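Local coordinates for sporozoite surface protein 2 (Plasmodium vivax, PDB 4HQO) that serves as a sporozoite surface receptor for gliding motility, with metal-binding adhesive domains that probably engage ligands on host tissue, at residues Y22-G27 / T106-E111; K39-L44 / S88-L93. The protein carries 4 engineered substitutions. All blocks are in the same frame, centred on the assembly; numbering follows the deposited sequence.

Contact 1 of 2, residues Y22-G27 / T106-E111; sequences YLLVDG and TAALDE
Strand 22-26 packs across helix 105-117 with Leu24 facing Ala108, and the CA atoms of these two residues, 6.6 Å apart, are the closest CA pair. On the strand, Leu24 makes the contact. Its CG stands anti to the carbonyl carbon (chi1 -48°), and the next torsion is extended, which carries CD1 to the helix. There Leu24 CD1 lands 3.6 Å from Leu109 CD2, with the CG of Leu109 just behind that methyl. The two leucine side chains cross at about a right angle, so they meet methyl against methyl instead of lying along one another. Leu109 starts off along the side of the helix, and only its end comes nearer the strand. Ala108 does the opposite: its CB points at the strand but is short, and it stays 4.3 Å from Leu24 CD1. Both methyls of Leu24, CD1 and CD2, also rest against Ala108 O, each at 4.0 Å. No hydrogen bond links the segments; the contact is buried and apolar. Further out, Val146 of helix 140-152 touches Leu109, Phe65 of strand 58-65 touches Ala108, and the ring of Tyr22 meets His115 edge-to-face. A central parallel strand packed on a helix by aliphatic side chains is the core of the von Willebrand factor A fold, a Rossmann-like domain. The strand ends in the DxSxS sequence that begins at Asp26, whose OD1 is hydrogen-bonded to Ser28 OG. Ser28, Ser30 and Thr103, the last just ahead of the helix, bind the magnesium ion of the metal-ion-dependent adhesion site.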
ATOM      1  N   TYR A  22      -3.899   1.406  -6.521  1.00 25.95           N
ATOM      2  CA  TYR A  22      -3.770   0.945  -7.893  1.00 26.54           C
ATOM      3  C   TYR A  22      -5.053   1.311  -8.618  1.00 28.76           C
ATOM      4  O   TYR A  22      -6.098   0.723  -8.375  1.00 29.03           O
ATOM      5  CB  TYR A  22      -3.546  -0.573  -7.918  1.00 25.15           C
ATOM      6  CG  TYR A  22      -2.375  -1.034  -7.069  1.00 31.81           C
ATOM      7  CD1 TYR A  22      -2.551  -1.373  -5.732  1.00 25.95           C
ATOM      8  CD2 TYR A  22      -1.094  -1.138  -7.608  1.00 22.39           C
ATOM      9  CE1 TYR A  22      -1.483  -1.799  -4.954  1.00 27.48           C
ATOM     10  CE2 TYR A  22      -0.021  -1.559  -6.837  1.00 23.44           C
ATOM     11  CZ  TYR A  22      -0.221  -1.889  -5.509  1.00 25.13           C
ATOM     12  OH  TYR A  22       0.843  -2.300  -4.730  1.00 29.80           O
ATOM     13  N   LEU A  23      -4.979   2.319  -9.477  1.00 24.94           N
ATOM     14  CA  LEU A  23      -6.150   2.796 -10.198  1.00 26.92           C
ATOM     15  C   LEU A  23      -6.174   2.161 -11.582  1.00 31.26           C
ATOM     16  O   LEU A  23      -5.322   2.461 -12.427  1.00 28.53           O
ATOM     17  CB  LEU A  23      -6.117   4.322 -10.300  1.00 24.55           C
ATOM     18  CG  LEU A  23      -7.269   5.064 -10.978  1.00 32.60           C
ATOM     19  CD1 LEU A  23      -8.614   4.579 -10.471  1.00 26.97           C
ATOM     20  CD2 LEU A  23      -7.121   6.565 -10.736  1.00 29.61           C
ATOM     21  N   LEU A  24      -7.138   1.268 -11.799  1.00 23.92           N
ATOM     22  CA  LEU A  24      -7.227   0.501 -13.049  1.00 24.81           C
ATOM     23  C   LEU A  24      -8.404   1.043 -13.851  1.00 26.06           C
ATOM     24  O   LEU A  24      -9.560   0.949 -13.420  1.00 29.05           O
ATOM     25  CB  LEU A  24      -7.434  -0.982 -12.759  1.00 20.73           C
ATOM     26  CG  LEU A  24      -6.519  -1.646 -11.719  1.00 33.22           C
ATOM     27  CD1 LEU A  24      -6.826  -3.158 -11.592  1.00 20.91           C
ATOM     28  CD2 LEU A  24      -5.059  -1.423 -12.067  1.00 22.64           C
ATOM     29  N   VAL A  25      -8.107   1.635 -15.002  1.00 22.61           N
ATOM     30  CA  VAL A  25      -9.120   2.366 -15.759  1.00 21.24           C
ATOM     31  C   VAL A  25      -9.473   1.636 -17.057  1.00 24.30           C
ATOM     32  O   VAL A  25      -8.603   1.350 -17.884  1.00 26.08           O
ATOM     33  CB  VAL A  25      -8.671   3.820 -16.066  1.00 30.18           C
ATOM     34  CG1 VAL A  25      -9.763   4.568 -16.819  1.00 24.66           C
ATOM     35  CG2 VAL A  25      -8.315   4.559 -14.769  1.00 23.44           C
ATOM     36  N   ASP A  26     -10.752   1.313 -17.209  1.00 29.98           N
ATOM     37  CA  ASP A  26     -11.261   0.648 -18.410  1.00 30.37           C
ATOM     38  C   ASP A  26     -11.309   1.657 -19.565  1.00 29.52           C
ATOM     39  O   ASP A  26     -12.086   2.609 -19.517  1.00 28.33           O
ATOM     40  CB  ASP A  26     -12.671   0.139 -18.105  1.00 25.56           C
ATOM     41  CG  ASP A  26     -13.227  -0.806 -19.167  1.00 34.45           C
ATOM     42  OD1 ASP A  26     -12.824  -0.731 -20.355  1.00 35.06           O
ATOM     43  OD2 ASP A  26     -14.106  -1.616 -18.790  1.00 28.92           O
ATOM     44  N   GLY A  27     -10.488   1.457 -20.597  1.00 28.35           N
ATOM     45  CA  GLY A  27     -10.509   2.332 -21.766  1.00 26.45           C
ATOM     46  C   GLY A  27     -10.989   1.635 -23.036  1.00 28.51           C
ATOM     47  O   GLY A  27     -10.649   2.039 -24.156  1.00 30.46           O
ATOM     48  N   THR A 106      -8.478  -8.759 -16.685  1.00 28.40           N
ATOM     49  CA  THR A 106      -7.679  -9.732 -15.942  1.00 26.08           C
ATOM     50  C   THR A 106      -6.204  -9.323 -15.979  1.00 34.01           C
ATOM     51  O   THR A 106      -5.520  -9.372 -14.966  1.00 30.03           O
ATOM     52  CB  THR A 106      -7.844 -11.145 -16.530  1.00 24.83           C
ATOM     53  OG1 THR A 106      -9.201 -11.574 -16.356  1.00 34.78           O
ATOM     54  CG2 THR A 106      -6.873 -12.155 -15.868  1.00 24.73           C
ATOM     55  N   ALA A 107      -5.723  -8.903 -17.146  1.00 27.64           N
ATOM     56  CA  ALA A 107      -4.327  -8.474 -17.282  1.00 28.46           C
ATOM     57  C   ALA A 107      -3.991  -7.233 -16.433  1.00 23.93           C
ATOM     58  O   ALA A 107      -2.905  -7.140 -15.862  1.00 33.96           O
ATOM     59  CB  ALA A 107      -3.963  -8.254 -18.760  1.00 26.51           C
ATOM     60  N   ALA A 108      -4.924  -6.292 -16.331  1.00 26.67           N
ATOM     61  CA  ALA A 108      -4.699  -5.105 -15.498  1.00 24.68           C
ATOM     62  C   ALA A 108      -4.600  -5.488 -14.018  1.00 34.83           C
ATOM     63  O   ALA A 108      -3.713  -5.025 -13.297  1.00 27.56           O
ATOM     64  CB  ALA A 108      -5.810  -4.084 -15.714  1.00 24.79           C
ATOM     65  N   LEU A 109      -5.512  -6.345 -13.577  1.00 26.84           N
ATOM     66  CA  LEU A 109      -5.519  -6.825 -12.198  1.00 29.94           C
ATOM     67  C   LEU A 109      -4.273  -7.659 -11.908  1.00 31.71           C
ATOM     68  O   LEU A 109      -3.740  -7.641 -10.797  1.00 28.69           O
ATOM     69  CB  LEU A 109      -6.783  -7.637 -11.927  1.00 25.24           C
ATOM     70  CG  LEU A 109      -8.089  -6.858 -11.796  1.00 34.08           C
ATOM     71  CD1 LEU A 109      -9.257  -7.784 -12.071  1.00 30.38           C
ATOM     72  CD2 LEU A 109      -8.206  -6.244 -10.396  1.00 30.81           C
ATOM     73  N   ASP A 110      -3.804  -8.380 -12.919  1.00 29.00           N
ATOM     74  CA  ASP A 110      -2.575  -9.156 -12.797  1.00 21.95           C
ATOM     75  C   ASP A 110      -1.343  -8.281 -12.574  1.00 31.05           C
ATOM     76  O   ASP A 110      -0.357  -8.727 -11.987  1.00 34.35           O
ATOM     77  CB  ASP A 110      -2.354 -10.026 -14.027  1.00 30.35           C
ATOM     78  CG  ASP A 110      -2.789 -11.452 -13.808  1.00 55.90           C
ATOM     79  OD1 ASP A 110      -2.683 -11.933 -12.656  1.00 60.25           O
ATOM     80  OD2 ASP A 110      -3.238 -12.085 -14.788  1.00 70.44           O
ATOM     81  N   GLU A 111      -1.380  -7.050 -13.071  1.00 27.61           N
ATOM     82  CA  GLU A 111      -0.287  -6.120 -12.798  1.00 37.15           C
ATOM     83  C   GLU A 111      -0.159  -5.886 -11.293  1.00 28.59           C
ATOM     84  O   GLU A 111       0.950  -5.821 -10.755  1.00 36.05           O
ATOM     85  CB  GLU A 111      -0.480  -4.792 -13.540  1.00 29.35           C
ATOM     86  CG  GLU A 111      -0.512  -4.915 -15.059  1.00 44.84           C
ATOM     87  CD  GLU A 111       0.843  -5.219 -15.692  1.00 51.85           C
ATOM     88  OE1 GLU A 111       0.942  -5.119 -16.933  1.00 70.52           O
ATOM     89  OE2 GLU A 111       1.808  -5.549 -14.975  1.00 54.44           O
TER

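Contact 2 of 2, residues K39-L44 / S88-L93; sequences KVIPML and SKVTEL
Val90 presses into helix 33-49 between Ile41 and Leu44, and the rotamers on both sides decide which methyls meet. In Val90, CG1 is the branch anti to the backbone N (chi1 177°); it is the atom that meets the other helix, 4.1 Å from Leu44 CB and 4.2 Å from Ile41 CG2. Val90 also touches Asn45 and Ile48, one turn further on, so it sits as a knob in a hole made by four residues of helix 33-49. Ile41 works with both of its branches. Its CG2 meets the valine, while the longer branch leaves beside the backbone N and then bends again (chi2 -63°), folding CD1 across to the helix opposite. Ile41 CD1 lies 3.9 Å from Val90 O and 4.2 Å from Leu93 CB. Ile41 and Val90 thus slide past each other in opposite directions. From Leu44 it is CB that touches Val90, and the Leu44 side chain also packs on Met132 of strand 126-133. The helices themselves are antiparallel, at 175°, with local axes 10.1 Å apart. Pro42 points away from helix 83-96, and the kink it brings, with no bond from its N to the preceding turn, falls within helix 33-49 beside Ile41. Beyond the hydrophobic seam, Lys89 NZ reaches Glu92 OE1 at 3.0 Å, a salt bridge within one helix in which the ammonium meets OE1 from above the carboxylate plane. Trp36 NE1 bonds to Leu93 O, a polar tie between the same two helices. Between the two segments themselves, however, all the contacts are van der Waals, with no hydrogen bond or charge pair: the helices are held here by shape and by burial of aliphatic surface.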
ATOM      1  N   LYS A  39     -18.116  11.663 -18.298  1.00 32.21           N
ATOM      2  CA  LYS A  39     -18.231  10.827 -17.106  1.00 44.56           C
ATOM      3  C   LYS A  39     -16.883  10.340 -16.562  1.00 36.64           C
ATOM      4  O   LYS A  39     -16.551  10.556 -15.393  1.00 36.79           O
ATOM      5  CB  LYS A  39     -19.165   9.632 -17.388  1.00 38.35           C
ATOM      6  CG  LYS A  39     -19.011   8.463 -16.428  1.00 57.64           C
ATOM      7  CD  LYS A  39     -19.722   8.709 -15.113  1.00 73.71           C
ATOM      8  CE  LYS A  39     -19.730   7.447 -14.255  1.00 76.81           C
ATOM      9  NZ  LYS A  39     -20.512   7.652 -13.007  1.00 79.31           N
ATOM     10  N   VAL A  40     -16.105   9.667 -17.401  1.00 33.88           N
ATOM     11  CA  VAL A  40     -14.857   9.061 -16.932  1.00 30.93           C
ATOM     12  C   VAL A  40     -13.779  10.077 -16.544  1.00 40.91           C
ATOM     13  O   VAL A  40     -13.189   9.986 -15.464  1.00 35.91           O
ATOM     14  CB  VAL A  40     -14.259   8.108 -17.964  1.00 30.43           C
ATOM     15  CG1 VAL A  40     -12.989   7.469 -17.411  1.00 25.30           C
ATOM     16  CG2 VAL A  40     -15.290   7.039 -18.352  1.00 37.50           C
ATOM     17  N   ILE A  41     -13.499  11.025 -17.435  1.00 36.45           N
ATOM     18  CA  ILE A  41     -12.522  12.071 -17.135  1.00 31.20           C
ATOM     19  C   ILE A  41     -12.910  12.893 -15.893  1.00 35.33           C
ATOM     20  O   ILE A  41     -12.082  13.076 -15.003  1.00 33.69           O
ATOM     21  CB  ILE A  41     -12.238  12.980 -18.366  1.00 41.41           C
ATOM     22  CG1 ILE A  41     -11.569  12.169 -19.482  1.00 32.77           C
ATOM     23  CG2 ILE A  41     -11.378  14.168 -17.974  1.00 31.77           C
ATOM     24  CD1 ILE A  41     -10.205  11.608 -19.108  1.00 24.03           C
ATOM     25  N   PRO A  42     -14.166  13.383 -15.814  1.00 31.08           N
ATOM     26  CA  PRO A  42     -14.530  14.075 -14.567  1.00 32.22           C
ATOM     27  C   PRO A  42     -14.434  13.174 -13.322  1.00 36.62           C
ATOM     28  O   PRO A  42     -14.132  13.676 -12.251  1.00 38.55           O
ATOM     29  CB  PRO A  42     -15.984  14.491 -14.809  1.00 37.89           C
ATOM     30  CG  PRO A  42     -16.108  14.579 -16.296  1.00 36.93           C
ATOM     31  CD  PRO A  42     -15.251  13.456 -16.811  1.00 32.16           C
ATOM     32  N   MET A  43     -14.682  11.875 -13.465  1.00 34.64           N
ATOM     33  CA  MET A  43     -14.584  10.950 -12.336  1.00 30.68           C
ATOM     34  C   MET A  43     -13.144  10.846 -11.851  1.00 36.91           C
ATOM     35  O   MET A  43     -12.875  10.894 -10.651  1.00 29.77           O
ATOM     36  CB  MET A  43     -15.099   9.558 -12.717  1.00 33.86           C
ATOM     37  CG  MET A  43     -14.781   8.456 -11.686  1.00 35.87           C
ATOM     38  SD  MET A  43     -15.717   8.631 -10.152  1.00 42.67           S
ATOM     39  CE  MET A  43     -17.396   8.587 -10.790  1.00 39.22           C
ATOM     40  N   LEU A  44     -12.222  10.709 -12.794  1.00 28.74           N
ATOM     41  CA  LEU A  44     -10.806  10.592 -12.470  1.00 30.73           C
ATOM     42  C   LEU A  44     -10.273  11.870 -11.844  1.00 36.21           C
ATOM     43  O   LEU A  44      -9.442  11.831 -10.944  1.00 38.44           O
ATOM     44  CB  LEU A  44     -10.005  10.276 -13.724  1.00 23.11           C
ATOM     45  CG  LEU A  44     -10.101   8.874 -14.312  1.00 35.27           C
ATOM     46  CD1 LEU A  44      -9.502   8.882 -15.707  1.00 25.83           C
ATOM     47  CD2 LEU A  44      -9.345   7.905 -13.419  1.00 33.86           C
ATOM     48  N   SER A  88      -2.178  15.943 -14.523  1.00 29.12           N
ATOM     49  CA  SER A  88      -1.719  16.181 -15.901  1.00 33.69           C
ATOM     50  C   SER A  88      -1.854  14.912 -16.737  1.00 29.30           C
ATOM     51  O   SER A  88      -2.135  14.981 -17.929  1.00 31.63           O
ATOM     52  CB  SER A  88      -0.268  16.673 -15.953  1.00 28.66           C
ATOM     53  OG  SER A  88      -0.116  17.899 -15.265  1.00 59.24           O
ATOM     54  N   LYS A  89      -1.660  13.753 -16.110  1.00 29.69           N
ATOM     55  CA  LYS A  89      -1.800  12.492 -16.838  1.00 31.45           C
ATOM     56  C   LYS A  89      -3.255  12.310 -17.265  1.00 32.71           C
ATOM     57  O   LYS A  89      -3.536  11.890 -18.382  1.00 33.32           O
ATOM     58  CB  LYS A  89      -1.296  11.306 -16.004  1.00 25.67           C
ATOM     59  CG  LYS A  89      -1.422   9.930 -16.697  1.00 24.42           C
ATOM     60  CD  LYS A  89      -0.697   9.914 -18.033  1.00 28.98           C
ATOM     61  CE  LYS A  89       0.789  10.158 -17.867  1.00 33.52           C
ATOM     62  NZ  LYS A  89       1.477  10.244 -19.177  1.00 39.22           N
ATOM     63  N   VAL A  90      -4.181  12.651 -16.375  1.00 31.52           N
ATOM     64  CA  VAL A  90      -5.600  12.613 -16.705  1.00 31.30           C
ATOM     65  C   VAL A  90      -5.902  13.549 -17.881  1.00 34.54           C
ATOM     66  O   VAL A  90      -6.655  13.200 -18.793  1.00 33.01           O
ATOM     67  CB  VAL A  90      -6.465  13.023 -15.499  1.00 34.03           C
ATOM     68  CG1 VAL A  90      -7.954  13.046 -15.879  1.00 29.64           C
ATOM     69  CG2 VAL A  90      -6.210  12.087 -14.311  1.00 27.99           C
ATOM     70  N   THR A  91      -5.304  14.737 -17.856  1.00 28.07           N
ATOM     71  CA  THR A  91      -5.515  15.729 -18.916  1.00 30.84           C
ATOM     72  C   THR A  91      -5.053  15.194 -20.269  1.00 34.99           C
ATOM     73  O   THR A  91      -5.711  15.386 -21.291  1.00 33.77           O
ATOM     74  CB  THR A  91      -4.810  17.051 -18.610  1.00 36.80           C
ATOM     75  OG1 THR A  91      -5.427  17.657 -17.471  1.00 38.41           O
ATOM     76  CG2 THR A  91      -4.906  18.025 -19.822  1.00 29.76           C
ATOM     77  N   GLU A  92      -3.922  14.503 -20.248  1.00 34.48           N
ATOM     78  CA  GLU A  92      -3.376  13.838 -21.416  1.00 38.40           C
ATOM     79  C   GLU A  92      -4.350  12.784 -21.934  1.00 36.61           C
ATOM     80  O   GLU A  92      -4.506  12.608 -23.140  1.00 35.90           O
ATOM     81  CB  GLU A  92      -2.057  13.181 -21.026  1.00 49.71           C
ATOM     82  CG  GLU A  92      -0.988  13.209 -22.084  1.00 58.61           C
ATOM     83  CD  GLU A  92       0.311  12.607 -21.591  1.00 65.29           C
ATOM     84  OE1 GLU A  92       0.689  12.873 -20.425  1.00 54.08           O
ATOM     85  OE2 GLU A  92       0.945  11.862 -22.367  1.00 73.29           O
ATOM     86  N   LEU A  93      -5.008  12.081 -21.019  1.00 27.20           N
ATOM     87  CA  LEU A  93      -5.994  11.075 -21.404  1.00 26.58           C
ATOM     88  C   LEU A  93      -7.233  11.713 -22.008  1.00 30.77           C
ATOM     89  O   LEU A  93      -7.807  11.189 -22.964  1.00 35.56           O
ATOM     90  CB  LEU A  93      -6.390  10.196 -20.207  1.00 23.17           C
ATOM     91  CG  LEU A  93      -5.325   9.204 -19.718  1.00 30.59           C
ATOM     92  CD1 LEU A  93      -5.862   8.422 -18.543  1.00 33.30           C
ATOM     93  CD2 LEU A  93      -4.879   8.248 -20.814  1.00 25.43           C
TER

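Overall arrangement
The two contacts lie on opposite faces of the sheet of one A domain, with centres 16 Å apart. Leu44 joins them: its CD2 lies 3.7 Å from Leu23 CD2 and 3.8 Å from Val25 CG2, so helix 33-49 of contact 2 covers one face of the strand in contact 1, while helix 105-117 covers the other. Helix 83-96 lies beside helix 33-49 on the same face of the sheet. Contact 1 lies nearer the metals: the side chain of Leu24 is about 7 Å from the sodium ion, and that of Ala108 about 12 Å from the magnesium ion. Contact 2 is more remote, with the Leu93 side chain about 14 Å from the sodium.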